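SusD-like protein BACOVA_02651 (Bacteroides ovatus, PDB 5E75) binds polysaccharide at the cell surface and probably captures xyloglucan before its transport into the periplasm for degradation. Local coordinates at residues A[290-302]-A[389-401]. Numbering follows the deposited sequence.
Sequences QQYELADTLRRNA and RVRERAKINKKSS
Arg391 and Glu293 form a bidentate, end-on salt bridge in this SusD-family fold. It joins helix 382-393, which ends in a Schellman motif, to the loop between helices 286-291 and 297-303. The guanidinium and carboxylate planes are 46° apart. Arg391 NH1 reaches Glu293 OE2 at 2.9 Å along an almost straight bond, approaching from above the carboxylate plane. Arg391 NH2 bonds to the syn lone pair of Glu293 OE1 at 3.0 Å. The Arg391 chain bends at chi2 and chi3, which turns its end back toward Asn397. There NE and NH2 both bond to Asn397 O, so the guanidinium is held along two edges. Its faces are also packed: Ile396 CD1 lies over the centre of one, and Lys399 CE lies near the rim of the other.

The Schellman motif falls at Lys395, whose phi is positive (65°). Just before it, Ala394 CB sits over one face of the Arg299 guanidinium, 3.5 Å from Arg299 NE. Arg299 holds the carboxylate of Asp296 side-on through NE and NH2. The same guanidinium forms salt bridges with Glu410 and Glu414 of helix 404-415. Glu410 also pairs with Arg391 NH1, so one carboxylate links both arginines.

Ile396 lies between the two ion pairs, its CD1 in contact with both guanidiniums. A chi1 of 66° with an extended chi2 carries CD1 to 3.5 Å from Arg299 NH2. The same chi1 leaves the other branch, CG2, against Ala295 CB at 3.8 Å. On the exposed side, Leu298 CD1 touches Lys395 CG at 3.6 Å.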
# COMPACT_ATOMS: atom_id res chain seq x y z
N GLN A 290 -1.46 -18.96 3.89
CA GLN A 290 -1.52 -19.57 5.22
C GLN A 290 -1.81 -18.55 6.31
O GLN A 290 -2.14 -18.92 7.44
CB GLN A 290 -0.22 -20.30 5.53
CG GLN A 290 -0.04 -21.56 4.71
CD GLN A 290 1.36 -22.14 4.82
OE1 GLN A 290 2.31 -21.45 5.18
NE2 GLN A 290 1.49 -23.42 4.46
N GLN A 291 -1.69 -17.26 6.02
CA GLN A 291 -1.99 -16.24 7.02
C GLN A 291 -3.49 -16.16 7.30
O GLN A 291 -3.90 -15.79 8.41
CB GLN A 291 -1.50 -14.85 6.60
CG GLN A 291 -0.00 -14.75 6.35
CD GLN A 291 0.81 -15.30 7.48
OE1 GLN A 291 1.53 -16.29 7.33
NE2 GLN A 291 0.70 -14.67 8.63
N TYR A 292 -4.32 -16.48 6.32
CA TYR A 292 -5.76 -16.43 6.54
C TYR A 292 -6.18 -17.56 7.47
O TYR A 292 -5.97 -18.74 7.18
CB TYR A 292 -6.54 -16.52 5.23
CG TYR A 292 -6.18 -15.41 4.26
CD1 TYR A 292 -6.73 -14.14 4.38
CD2 TYR A 292 -5.27 -15.64 3.24
CE1 TYR A 292 -6.36 -13.11 3.50
CE2 TYR A 292 -4.89 -14.63 2.37
CZ TYR A 292 -5.45 -13.37 2.50
OH TYR A 292 -5.08 -12.37 1.63
N GLU A 293 -6.79 -17.20 8.58
CA GLU A 293 -7.38 -18.20 9.47
C GLU A 293 -8.49 -18.92 8.72
O GLU A 293 -9.07 -18.39 7.78
CB GLU A 293 -7.89 -17.51 10.73
CG GLU A 293 -6.73 -16.92 11.54
CD GLU A 293 -7.14 -16.06 12.72
OE1 GLU A 293 -8.24 -16.27 13.26
OE2 GLU A 293 -6.36 -15.16 13.10
N LEU A 294 -8.77 -20.15 9.11
CA LEU A 294 -9.74 -20.98 8.41
C LEU A 294 -11.09 -20.28 8.25
O LEU A 294 -11.69 -20.37 7.18
CB LEU A 294 -9.92 -22.31 9.14
CG LEU A 294 -10.87 -23.33 8.50
CD1 LEU A 294 -10.52 -23.63 7.06
CD2 LEU A 294 -10.81 -24.59 9.35
N ALA A 295 -11.51 -19.55 9.27
CA ALA A 295 -12.78 -18.86 9.25
C ALA A 295 -12.75 -17.59 8.40
O ALA A 295 -13.81 -17.06 8.08
CB ALA A 295 -13.21 -18.52 10.67
N ASP A 296 -11.56 -17.12 8.02
CA ASP A 296 -11.38 -15.81 7.36
C ASP A 296 -11.53 -15.91 5.85
O ASP A 296 -10.70 -15.40 5.09
CB ASP A 296 -10.01 -15.25 7.75
CG ASP A 296 -9.84 -13.75 7.49
OD1 ASP A 296 -10.81 -13.06 7.18
OD2 ASP A 296 -8.69 -13.30 7.65
N THR A 297 -12.62 -16.53 5.41
CA THR A 297 -12.85 -16.75 3.98
C THR A 297 -13.27 -15.49 3.24
O THR A 297 -13.06 -15.41 2.03
CB THR A 297 -13.89 -17.86 3.76
OG1 THR A 297 -15.11 -17.50 4.39
CG2 THR A 297 -13.38 -19.17 4.33
N LEU A 298 -13.84 -14.51 3.93
CA LEU A 298 -14.31 -13.30 3.25
C LEU A 298 -13.11 -12.48 2.77
O LEU A 298 -13.06 -12.05 1.62
CB LEU A 298 -15.24 -12.47 4.13
CG LEU A 298 -16.49 -13.22 4.63
CD1 LEU A 298 -17.31 -12.30 5.50
CD2 LEU A 298 -17.34 -13.76 3.48
N ARG A 299 -12.14 -12.27 3.65
CA ARG A 299 -10.96 -11.53 3.25
C ARG A 299 -10.11 -12.35 2.28
O ARG A 299 -9.58 -11.82 1.30
CB ARG A 299 -10.13 -11.08 4.46
CG ARG A 299 -10.82 -9.99 5.29
CD ARG A 299 -9.88 -9.35 6.31
NE ARG A 299 -9.55 -10.30 7.36
CZ ARG A 299 -9.06 -9.99 8.55
NH1 ARG A 299 -8.80 -8.73 8.86
NH2 ARG A 299 -8.83 -10.95 9.45
N ARG A 300 -10.01 -13.66 2.49
CA ARG A 300 -9.24 -14.48 1.56
C ARG A 300 -9.86 -14.41 0.16
O ARG A 300 -9.17 -14.14 -0.81
CB ARG A 300 -9.16 -15.94 2.03
CG ARG A 300 -8.17 -16.76 1.20
CD ARG A 300 -8.40 -18.26 1.30
NE ARG A 300 -9.69 -18.59 0.70
CZ ARG A 300 -10.48 -19.58 1.08
NH1 ARG A 300 -10.12 -20.43 2.04
NH2 ARG A 300 -11.64 -19.74 0.46
N ASN A 301 -11.17 -14.63 0.06
CA ASN A 301 -11.79 -14.66 -1.27
C ASN A 301 -11.72 -13.32 -1.98
O ASN A 301 -11.60 -13.27 -3.23
CB ASN A 301 -13.27 -15.08 -1.19
CG ASN A 301 -13.47 -16.55 -0.93
OD1 ASN A 301 -12.55 -17.35 -1.09
ND2 ASN A 301 -14.69 -16.92 -0.54
N ALA A 302 -11.82 -12.22 -1.23
CA ALA A 302 -11.75 -10.91 -1.84
C ALA A 302 -10.34 -10.55 -2.28
O ALA A 302 -10.14 -9.56 -2.98
CB ALA A 302 -12.30 -9.84 -0.90
N ARG A 389 -12.68 -4.61 16.05
CA ARG A 389 -13.63 -4.18 15.04
C ARG A 389 -13.20 -4.70 13.67
O ARG A 389 -14.05 -5.05 12.85
CB ARG A 389 -13.75 -2.65 15.00
CG ARG A 389 -14.59 -2.03 16.13
CD ARG A 389 -16.08 -2.30 15.94
NE ARG A 389 -16.53 -1.69 14.70
CZ ARG A 389 -17.01 -2.33 13.63
NH1 ARG A 389 -17.21 -3.64 13.64
NH2 ARG A 389 -17.34 -1.63 12.55
N VAL A 390 -11.89 -4.74 13.42
CA VAL A 390 -11.39 -5.28 12.15
C VAL A 390 -11.70 -6.78 12.06
O VAL A 390 -12.15 -7.29 11.01
CB VAL A 390 -9.89 -4.98 11.98
CG1 VAL A 390 -9.37 -5.59 10.68
CG2 VAL A 390 -9.64 -3.47 11.98
N ARG A 391 -11.48 -7.50 13.15
CA ARG A 391 -11.83 -8.92 13.23
C ARG A 391 -13.33 -9.13 12.99
O ARG A 391 -13.75 -10.02 12.23
CB ARG A 391 -11.49 -9.47 14.62
CG ARG A 391 -10.04 -9.33 15.07
CD ARG A 391 -9.13 -10.38 14.49
NE ARG A 391 -9.48 -11.74 14.92
CZ ARG A 391 -8.80 -12.82 14.57
NH1 ARG A 391 -7.72 -12.72 13.81
NH2 ARG A 391 -9.18 -14.03 14.99
N GLU A 392 -14.13 -8.34 13.70
CA GLU A 392 -15.59 -8.43 13.63
C GLU A 392 -16.09 -8.18 12.21
O GLU A 392 -16.98 -8.88 11.71
CB GLU A 392 -16.22 -7.43 14.60
CG GLU A 392 -17.72 -7.46 14.70
CD GLU A 392 -18.18 -6.58 15.83
OE1 GLU A 392 -17.75 -5.41 15.88
OE2 GLU A 392 -18.92 -7.08 16.71
N ARG A 393 -15.52 -7.18 11.53
CA ARG A 393 -15.95 -6.89 10.17
C ARG A 393 -15.65 -8.06 9.22
O ARG A 393 -16.43 -8.33 8.30
CB ARG A 393 -15.30 -5.59 9.68
CG ARG A 393 -15.87 -5.06 8.37
CD ARG A 393 -15.11 -5.54 7.11
NE ARG A 393 -13.76 -4.99 7.06
CZ ARG A 393 -13.49 -3.75 6.64
NH1 ARG A 393 -14.45 -2.95 6.21
NH2 ARG A 393 -12.24 -3.30 6.67
N ALA A 394 -14.54 -8.75 9.48
CA ALA A 394 -14.17 -9.96 8.73
C ALA A 394 -15.01 -11.18 9.12
O ALA A 394 -14.87 -12.23 8.51
CB ALA A 394 -12.70 -10.27 8.92
N LYS A 395 -15.86 -11.01 10.13
CA LYS A 395 -16.75 -12.07 10.64
C LYS A 395 -15.97 -13.24 11.25
O LYS A 395 -16.38 -14.40 11.16
CB LYS A 395 -17.75 -12.53 9.57
CG LYS A 395 -18.44 -11.42 8.77
CD LYS A 395 -19.29 -10.48 9.61
CE LYS A 395 -20.04 -9.43 8.75
NZ LYS A 395 -19.33 -8.09 8.56
N ILE A 396 -14.85 -12.94 11.89
CA ILE A 396 -14.10 -13.93 12.66
C ILE A 396 -14.01 -13.53 14.13
O ILE A 396 -14.38 -12.41 14.53
CB ILE A 396 -12.70 -14.20 12.04
CG1 ILE A 396 -11.78 -12.97 12.13
CG2 ILE A 396 -12.86 -14.69 10.60
CD1 ILE A 396 -10.39 -13.25 11.62
N ASN A 397 -13.54 -14.45 14.95
CA ASN A 397 -13.56 -14.25 16.39
C ASN A 397 -12.71 -13.09 16.85
O ASN A 397 -11.63 -12.83 16.31
CB ASN A 397 -13.11 -15.53 17.11
CG ASN A 397 -11.65 -15.86 16.85
OD1 ASN A 397 -11.31 -16.46 15.83
ND2 ASN A 397 -10.78 -15.48 17.77
N LYS A 398 -13.19 -12.39 17.87
CA LYS A 398 -12.40 -11.37 18.54
C LYS A 398 -11.35 -12.03 19.42
O LYS A 398 -11.49 -13.19 19.83
CB LYS A 398 -13.30 -10.46 19.37
CG LYS A 398 -14.31 -9.70 18.55
CD LYS A 398 -15.19 -8.82 19.42
CE LYS A 398 -16.20 -8.06 18.60
NZ LYS A 398 -17.18 -7.38 19.49
N LYS A 399 -10.28 -11.30 19.69
CA LYS A 399 -9.21 -11.77 20.56
C LYS A 399 -9.27 -11.03 21.90
O LYS A 399 -9.48 -9.83 21.95
CB LYS A 399 -7.86 -11.56 19.88
CG LYS A 399 -7.67 -12.45 18.66
CD LYS A 399 -6.30 -12.27 18.03
CE LYS A 399 -6.02 -13.31 16.97
NZ LYS A 399 -5.85 -14.65 17.55
N SER A 400 -9.08 -11.78 22.99
CA SER A 400 -9.12 -11.20 24.33
C SER A 400 -7.80 -10.55 24.70
O SER A 400 -7.72 -9.78 25.65
CB SER A 400 -9.48 -12.26 25.38
OG SER A 400 -8.57 -13.34 25.29
N SER A 401 -6.75 -10.87 23.95
CA SER A 401 -5.45 -10.23 24.11
C SER A 401 -4.70 -10.34 22.79
O SER A 401 -4.91 -11.29 22.03
CB SER A 401 -4.66 -10.90 25.23
OG SER A 401 -4.22 -12.18 24.86
O HOH W 1 -10.77 -17.54 13.06
O HOH W 2 -4.83 -15.98 15.05
O HOH W 3 -8.41 -17.50 15.92
O HOH W 4 -15.57 -14.82 7.65
O HOH W 5 -13.10 -13.03 6.41